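Local coordinates for endoglucanase A (Clostridium acetobutylicum, PDB 3IK2), which probably hydrolyses internal beta-1,4-glucosidic bonds of cellulose and related beta-glucans, as a family 44 endoglucanase, at residues F27-G38 / V379-C387; Y65-P73 / A81-D89. All coordinates share one frame; numbering follows the deposited sequence.

Contact 1 (F27-G38 / V379-C387); sequences FSNAKVTARRIG and VYFATYWEC
A chi1 of 40° puts OG1 of Thr-383 between its backbone N and carbonyl carbon, facing the side chain of Arg-36, which leaves with CG opposite the backbone N and stays extended as far as NE. The arginine's aliphatic part crosses the threonine at about a right angle, with CD of Arg-36 3.6 Å from OG1 of Thr-383, while CG2 of Thr-383 rests 4.0 Å from CB of Arg-36. The hydroxyl is spent on the carbonyl O of Ser-351, and the contact with the arginine is plain packing. Farther out, the guanidinium turns its edge to the indole of Trp-385, NH1 of Arg-36 lying 3.9 Å from CZ3 of Trp-385 with the two planes 76° apart. NH1 makes a salt bridge with Glu-352, and CA of Gly-38 stands 3.9 Å above the centre of the Arg-36 guanidinium, covering one face. The carbonyl O of Gly-38 comes up to the rim of the same indole, 3.7 Å from CZ3 of Trp-385. At the other end of the pair, CB of Ala-34 packs 3.6 Å from CE1 of Phe-381. The edge of the Phe-27 ring approaches Tyr-384 obliquely, CZ of Phe-27 being 3.5 Å from CD2 of Tyr-384. Ala-34, Arg-36, Phe-381 and Thr-383 belong to the interior of a TIM barrel: strands 34-37 and 379-384, the second and the last, cross at 65° with strand 22-23 between them in the sheet order, so side chains rather than backbone bonds join them. Strand 347-353 flanks 379-384 and supplies Ser-351 and Glu-352; Phe-27 and Tyr-384 lie on the helix side, against helix 393-403, and helix 82-93 receives Arg-35 and Ile-37 from the outward side of strand 34-37.

Contact 2 (Y65-P73 / A81-D89); sequences YWLTLYDVP and ASVYTAFHD
Val-83 fits between Trp-66, Leu-67, Tyr-70 and Val-72 where the short helix 65-69 meets the first turns of helix 82-93 outside the TIM barrel. Segments 65-69 and 82-89 run nearly parallel at 23°, and a Schellman motif with Asp-71 as C-prime residue ends the first, turning Val-72 as well as Tyr-70 toward the second. With CG1 of Val-83 opposite its backbone N, the two methyls part: CG1 lies 3.6 Å from CD1 of Tyr-70, whereas CG2 sits 3.7 Å from the backbone N of Leu-67. Tyr-70 and Phe-87 run side by side in the same direction, but their rings are turned 86° against each other and meet obliquely. Trp-66 meets Tyr-84 with the edge of its indole, CZ3 of Trp-66 lying 3.6 Å from OH of Tyr-84, a hydroxyl hydrogen-bonded to the carbonyl of Thr-102 on barrel strand 99-103. Trp-66, Tyr-70, Val-83 and Tyr-84 all touch Ile-37, so the helix pair covers strand 34-37. At the start of helix 82-93, OG of Ser-82, hydrogen-bonded to the carbonyl of Lys-76, comes within 3.3 Å of CG1 of Val-72.

From the N terminus the chain first lays down strand 2-15 of the nine-stranded sheet, then enters the barrel at 22-23 and passes through 27-38, whose partner 379-387 comes more than 300 residues later; contact 1 thus closes a very long loop, bringing the last barrel strand back to the second. Contact 2 closes a short one within it, only seven residues separating 65-73 from 81-89, and the two do not cross. Their centres are about 17 Å apart, yet NH1 of Arg-35 probably bonds to O of Phe-87, 3.0 Å away. Strand 34-37 is thereby tied to helices 65-69 and 82-93 on its outer side and to strand 379-384 on its inner side.

Contact 1 (F27-G38 / V379-C387)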
# COMPACT_ATOMS: atom_id res chain seq x y z
N PHE A 27 6.00 -11.43 6.38
CA PHE A 27 5.23 -12.65 6.49
C PHE A 27 6.12 -13.84 6.73
O PHE A 27 7.22 -13.96 6.14
CB PHE A 27 4.48 -12.86 5.20
CG PHE A 27 3.48 -11.77 4.91
CD1 PHE A 27 3.56 -11.04 3.71
CD2 PHE A 27 2.46 -11.47 5.81
CE1 PHE A 27 2.62 -10.06 3.40
CE2 PHE A 27 1.52 -10.47 5.53
CZ PHE A 27 1.60 -9.77 4.32
N SER A 28 5.67 -14.73 7.60
CA SER A 28 6.42 -15.96 7.88
C SER A 28 6.62 -16.77 6.60
O SER A 28 7.70 -17.32 6.37
CB SER A 28 5.75 -16.82 8.99
OG SER A 28 4.37 -17.04 8.66
N ASN A 29 5.59 -16.85 5.75
CA ASN A 29 5.71 -17.58 4.47
C ASN A 29 4.86 -17.04 3.30
O ASN A 29 3.98 -17.72 2.79
CB ASN A 29 5.44 -19.08 4.68
CG ASN A 29 5.84 -19.91 3.48
OD1 ASN A 29 6.68 -19.50 2.65
ND2 ASN A 29 5.24 -21.10 3.36
N ALA A 30 5.14 -15.81 2.88
CA ALA A 30 4.43 -15.22 1.76
C ALA A 30 5.36 -14.34 0.95
O ALA A 30 6.09 -13.50 1.51
CB ALA A 30 3.22 -14.44 2.21
N LYS A 31 5.33 -14.58 -0.37
CA LYS A 31 6.09 -13.82 -1.37
C LYS A 31 5.67 -12.35 -1.49
O LYS A 31 4.53 -12.04 -1.90
CB LYS A 31 5.94 -14.50 -2.75
CG LYS A 31 6.84 -13.90 -3.84
CD LYS A 31 8.29 -14.13 -3.52
CE LYS A 31 9.18 -13.23 -4.32
NZ LYS A 31 9.46 -13.80 -5.64
N VAL A 32 6.60 -11.45 -1.19
CA VAL A 32 6.35 -10.02 -1.45
C VAL A 32 7.33 -9.39 -2.41
O VAL A 32 8.42 -9.91 -2.61
CB VAL A 32 6.27 -9.17 -0.13
CG1 VAL A 32 5.12 -9.65 0.76
CG2 VAL A 32 7.62 -9.17 0.59
N THR A 33 6.94 -8.26 -3.01
CA THR A 33 7.75 -7.59 -4.01
C THR A 33 8.09 -6.15 -3.63
O THR A 33 8.76 -5.45 -4.40
CB THR A 33 7.05 -7.54 -5.39
OG1 THR A 33 5.86 -6.74 -5.29
CG2 THR A 33 6.72 -8.96 -5.94
N ALA A 34 7.63 -5.70 -2.46
CA ALA A 34 7.84 -4.33 -1.97
C ALA A 34 7.69 -4.31 -0.47
O ALA A 34 6.89 -5.06 0.10
CB ALA A 34 6.86 -3.35 -2.59
N ARG A 35 8.49 -3.46 0.18
CA ARG A 35 8.41 -3.30 1.63
C ARG A 35 8.48 -1.82 2.02
O ARG A 35 9.20 -1.05 1.39
CB ARG A 35 9.49 -4.15 2.35
CG ARG A 35 9.29 -5.67 2.21
CD ARG A 35 10.58 -6.42 2.57
NE ARG A 35 10.82 -6.56 4.02
CZ ARG A 35 11.77 -5.92 4.71
NH1 ARG A 35 12.62 -5.11 4.11
NH2 ARG A 35 11.90 -6.14 6.02
N ARG A 36 7.68 -1.43 3.02
CA ARG A 36 7.68 -0.06 3.56
C ARG A 36 8.12 -0.02 5.02
O ARG A 36 7.69 -0.87 5.82
CB ARG A 36 6.26 0.56 3.46
CG ARG A 36 5.99 1.86 4.25
CD ARG A 36 4.63 2.32 3.87
NE ARG A 36 4.14 3.64 4.30
CZ ARG A 36 3.33 3.84 5.34
NH1 ARG A 36 2.99 2.85 6.17
NH2 ARG A 36 2.88 5.06 5.60
N ILE A 37 8.94 0.97 5.37
CA ILE A 37 9.09 1.35 6.78
C ILE A 37 8.44 2.72 6.95
O ILE A 37 8.87 3.70 6.34
CB ILE A 37 10.55 1.26 7.34
CG1 ILE A 37 10.57 1.63 8.84
CG2 ILE A 37 11.57 2.07 6.50
CD1 ILE A 37 11.98 1.57 9.50
N GLY A 38 7.33 2.76 7.70
CA GLY A 38 6.47 3.94 7.77
C GLY A 38 5.41 3.83 8.85
O GLY A 38 5.51 3.00 9.76
N VAL A 379 -2.64 0.82 -10.09
CA VAL A 379 -1.89 1.13 -8.84
C VAL A 379 -0.42 0.75 -9.01
O VAL A 379 -0.09 -0.35 -9.46
CB VAL A 379 -2.54 0.41 -7.63
CG1 VAL A 379 -1.75 0.56 -6.36
CG2 VAL A 379 -3.98 0.94 -7.43
N TYR A 380 0.47 1.68 -8.68
CA TYR A 380 1.90 1.49 -8.83
C TYR A 380 2.54 0.74 -7.65
O TYR A 380 3.51 0.01 -7.81
CB TYR A 380 2.58 2.85 -8.99
CG TYR A 380 4.09 2.82 -9.20
CD1 TYR A 380 4.63 2.55 -10.45
CD2 TYR A 380 4.99 3.11 -8.14
CE1 TYR A 380 6.04 2.54 -10.66
CE2 TYR A 380 6.40 3.11 -8.34
CZ TYR A 380 6.91 2.82 -9.61
OH TYR A 380 8.28 2.80 -9.86
N PHE A 381 2.00 0.95 -6.46
CA PHE A 381 2.64 0.50 -5.22
C PHE A 381 1.55 0.25 -4.18
O PHE A 381 0.60 1.03 -4.04
CB PHE A 381 3.63 1.57 -4.74
CG PHE A 381 4.48 1.16 -3.53
CD1 PHE A 381 5.77 0.66 -3.70
CD2 PHE A 381 3.99 1.32 -2.22
CE1 PHE A 381 6.56 0.28 -2.57
CE2 PHE A 381 4.76 0.95 -1.10
CZ PHE A 381 6.05 0.42 -1.28
N ALA A 382 1.66 -0.85 -3.44
CA ALA A 382 0.77 -1.06 -2.32
C ALA A 382 1.48 -1.91 -1.26
O ALA A 382 2.19 -2.85 -1.60
CB ALA A 382 -0.52 -1.73 -2.78
N THR A 383 1.29 -1.55 -0.01
CA THR A 383 1.85 -2.24 1.12
C THR A 383 0.74 -2.47 2.18
O THR A 383 0.12 -1.53 2.71
CB THR A 383 3.14 -1.55 1.71
OG1 THR A 383 3.00 -0.13 1.72
CG2 THR A 383 4.37 -1.88 0.87
N TYR A 384 0.44 -3.74 2.40
CA TYR A 384 -0.46 -4.20 3.41
C TYR A 384 0.08 -3.80 4.78
O TYR A 384 1.30 -3.73 4.97
CB TYR A 384 -0.50 -5.73 3.27
CG TYR A 384 -1.12 -6.49 4.41
CD1 TYR A 384 -2.49 -6.72 4.45
CD2 TYR A 384 -0.32 -7.01 5.42
CE1 TYR A 384 -3.06 -7.41 5.47
CE2 TYR A 384 -0.88 -7.73 6.46
CZ TYR A 384 -2.26 -7.93 6.47
OH TYR A 384 -2.87 -8.64 7.48
N TRP A 385 -0.84 -3.51 5.72
CA TRP A 385 -0.54 -3.19 7.11
C TRP A 385 -1.25 -4.24 8.00
O TRP A 385 -2.47 -4.39 7.93
CB TRP A 385 -0.98 -1.77 7.52
CG TRP A 385 -0.52 -1.44 8.92
CD1 TRP A 385 -1.15 -1.79 10.09
CD2 TRP A 385 0.68 -0.72 9.31
NE1 TRP A 385 -0.40 -1.35 11.18
CE2 TRP A 385 0.71 -0.69 10.72
CE3 TRP A 385 1.72 -0.08 8.59
CZ2 TRP A 385 1.76 -0.08 11.44
CZ3 TRP A 385 2.76 0.53 9.32
CH2 TRP A 385 2.77 0.53 10.72
N GLU A 386 -0.45 -4.93 8.82
CA GLU A 386 -0.88 -5.97 9.73
C GLU A 386 -1.72 -5.43 10.88
O GLU A 386 -1.26 -4.54 11.61
CB GLU A 386 0.35 -6.69 10.29
CG GLU A 386 0.03 -7.82 11.29
CD GLU A 386 -0.96 -8.80 10.75
OE1 GLU A 386 -1.83 -9.26 11.53
OE2 GLU A 386 -0.88 -9.12 9.54
N CYS A 387 -2.94 -5.95 11.03
CA CYS A 387 -3.83 -5.53 12.12
C CYS A 387 -4.27 -6.60 13.12
O CYS A 387 -5.15 -6.33 13.94
CB CYS A 387 -5.06 -4.84 11.55
SG CYS A 387 -4.65 -3.37 10.59

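Contact 2 (Y65-P73 / A81-D89)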
# COMPACT_ATOMS: atom_id res chain seq x y z
N TYR A 65 11.67 1.15 20.48
CA TYR A 65 10.73 0.25 19.80
C TYR A 65 11.18 -0.13 18.38
O TYR A 65 11.15 -1.30 17.98
CB TYR A 65 9.32 0.87 19.77
CG TYR A 65 8.31 0.04 18.99
CD1 TYR A 65 7.74 -1.11 19.53
CD2 TYR A 65 7.91 0.44 17.69
CE1 TYR A 65 6.81 -1.87 18.80
CE2 TYR A 65 7.00 -0.31 16.95
CZ TYR A 65 6.45 -1.47 17.51
OH TYR A 65 5.54 -2.21 16.79
N TRP A 66 11.60 0.87 17.60
CA TRP A 66 12.02 0.57 16.23
C TRP A 66 13.34 -0.24 16.15
O TRP A 66 13.47 -1.10 15.27
CB TRP A 66 11.97 1.82 15.32
CG TRP A 66 10.70 1.85 14.46
CD1 TRP A 66 9.58 1.07 14.65
CD2 TRP A 66 10.42 2.69 13.32
NE1 TRP A 66 8.64 1.37 13.69
CE2 TRP A 66 9.12 2.36 12.87
CE3 TRP A 66 11.13 3.70 12.66
CZ2 TRP A 66 8.50 3.00 11.76
CZ3 TRP A 66 10.52 4.34 11.54
CH2 TRP A 66 9.21 3.99 11.12
N LEU A 67 14.26 -0.01 17.09
CA LEU A 67 15.45 -0.87 17.22
C LEU A 67 15.11 -2.36 17.42
O LEU A 67 15.71 -3.21 16.79
CB LEU A 67 16.38 -0.38 18.35
CG LEU A 67 17.14 0.93 18.07
CD1 LEU A 67 17.70 1.52 19.36
CD2 LEU A 67 18.27 0.69 17.10
N THR A 68 14.13 -2.66 18.28
CA THR A 68 13.73 -4.05 18.52
C THR A 68 12.90 -4.65 17.37
O THR A 68 13.19 -5.76 16.94
CB THR A 68 13.04 -4.26 19.93
OG1 THR A 68 11.76 -3.60 19.98
CG2 THR A 68 13.94 -3.70 21.04
N LEU A 69 11.91 -3.91 16.88
CA LEU A 69 11.07 -4.32 15.77
C LEU A 69 11.87 -4.71 14.52
O LEU A 69 11.52 -5.67 13.81
CB LEU A 69 10.02 -3.24 15.44
CG LEU A 69 8.95 -3.60 14.40
CD1 LEU A 69 8.07 -4.76 14.89
CD2 LEU A 69 8.07 -2.40 13.94
N TYR A 70 12.92 -3.97 14.23
CA TYR A 70 13.72 -4.21 13.02
C TYR A 70 14.98 -5.05 13.30
O TYR A 70 15.81 -5.23 12.42
CB TYR A 70 13.99 -2.89 12.27
CG TYR A 70 12.69 -2.36 11.68
CD1 TYR A 70 11.95 -1.39 12.32
CD2 TYR A 70 12.19 -2.90 10.49
CE1 TYR A 70 10.71 -0.94 11.78
CE2 TYR A 70 10.95 -2.46 9.94
CZ TYR A 70 10.22 -1.50 10.60
OH TYR A 70 9.03 -1.08 10.05
N ASP A 71 15.09 -5.58 14.53
CA ASP A 71 16.08 -6.61 14.85
C ASP A 71 17.51 -6.10 14.68
O ASP A 71 18.40 -6.82 14.22
CB ASP A 71 15.84 -7.85 13.99
CG ASP A 71 14.48 -8.47 14.22
OD1 ASP A 71 14.13 -8.71 15.39
OD2 ASP A 71 13.74 -8.73 13.23
N VAL A 72 17.70 -4.83 15.05
CA VAL A 72 19.00 -4.18 15.05
C VAL A 72 19.80 -4.80 16.20
O VAL A 72 19.30 -4.85 17.32
CB VAL A 72 18.82 -2.65 15.31
CG1 VAL A 72 20.16 -1.94 15.31
CG2 VAL A 72 17.86 -2.03 14.28
N PRO A 73 21.03 -5.27 15.92
CA PRO A 73 21.84 -5.81 17.04
C PRO A 73 22.30 -4.71 18.00
O PRO A 73 22.47 -3.53 17.61
CB PRO A 73 23.03 -6.47 16.33
CG PRO A 73 23.11 -5.81 14.98
CD PRO A 73 21.73 -5.33 14.63
N ALA A 81 20.79 5.54 11.50
CA ALA A 81 19.87 4.88 10.59
C ALA A 81 19.94 3.36 10.62
O ALA A 81 19.46 2.69 9.71
CB ALA A 81 20.04 5.43 9.16
N SER A 82 20.50 2.81 11.69
CA SER A 82 20.62 1.35 11.82
C SER A 82 19.27 0.62 11.65
O SER A 82 19.23 -0.51 11.17
CB SER A 82 21.32 0.95 13.14
OG SER A 82 20.47 1.13 14.26
N VAL A 83 18.17 1.27 12.05
CA VAL A 83 16.85 0.72 11.85
C VAL A 83 16.55 0.58 10.34
O VAL A 83 16.11 -0.47 9.87
CB VAL A 83 15.77 1.60 12.58
CG1 VAL A 83 14.33 1.27 12.11
CG2 VAL A 83 15.88 1.51 14.14
N TYR A 84 16.81 1.66 9.59
CA TYR A 84 16.59 1.71 8.12
C TYR A 84 17.59 0.84 7.34
O TYR A 84 17.23 0.23 6.33
CB TYR A 84 16.62 3.16 7.62
CG TYR A 84 15.36 3.96 7.94
CD1 TYR A 84 14.75 4.73 6.96
CD2 TYR A 84 14.78 3.93 9.21
CE1 TYR A 84 13.61 5.47 7.24
CE2 TYR A 84 13.64 4.65 9.49
CZ TYR A 84 13.06 5.43 8.50
OH TYR A 84 11.94 6.17 8.77
N THR A 85 18.84 0.79 7.79
CA THR A 85 19.78 -0.11 7.13
C THR A 85 19.48 -1.60 7.43
O THR A 85 19.56 -2.45 6.53
CB THR A 85 21.27 0.34 7.26
OG1 THR A 85 21.71 0.26 8.62
CG2 THR A 85 21.43 1.80 6.78
N ALA A 86 19.04 -1.93 8.64
CA ALA A 86 18.59 -3.31 8.88
C ALA A 86 17.41 -3.63 7.94
O ALA A 86 17.40 -4.66 7.27
CB ALA A 86 18.20 -3.53 10.35
N PHE A 87 16.43 -2.72 7.91
CA PHE A 87 15.28 -2.83 7.01
C PHE A 87 15.67 -3.02 5.53
O PHE A 87 15.28 -4.02 4.91
CB PHE A 87 14.33 -1.64 7.17
CG PHE A 87 13.17 -1.67 6.23
CD1 PHE A 87 12.07 -2.47 6.49
CD2 PHE A 87 13.17 -0.88 5.07
CE1 PHE A 87 11.00 -2.51 5.59
CE2 PHE A 87 12.09 -0.93 4.16
CZ PHE A 87 11.02 -1.74 4.44
N HIS A 88 16.42 -2.09 4.95
CA HIS A 88 16.76 -2.22 3.52
C HIS A 88 17.71 -3.38 3.21
O HIS A 88 17.64 -3.96 2.13
CB HIS A 88 17.31 -0.91 2.91
CG HIS A 88 17.48 -0.98 1.42
ND1 HIS A 88 16.45 -1.31 0.56
CD2 HIS A 88 18.55 -0.77 0.63
CE1 HIS A 88 16.88 -1.31 -0.68
NE2 HIS A 88 18.16 -0.97 -0.67
N ASP A 89 18.58 -3.71 4.16
CA ASP A 89 19.43 -4.90 4.04
C ASP A 89 18.60 -6.17 3.90
O ASP A 89 18.98 -7.07 3.13
CB ASP A 89 20.33 -5.05 5.27
CG ASP A 89 21.53 -4.15 5.24
OD1 ASP A 89 21.73 -3.41 4.25
OD2 ASP A 89 22.29 -4.16 6.23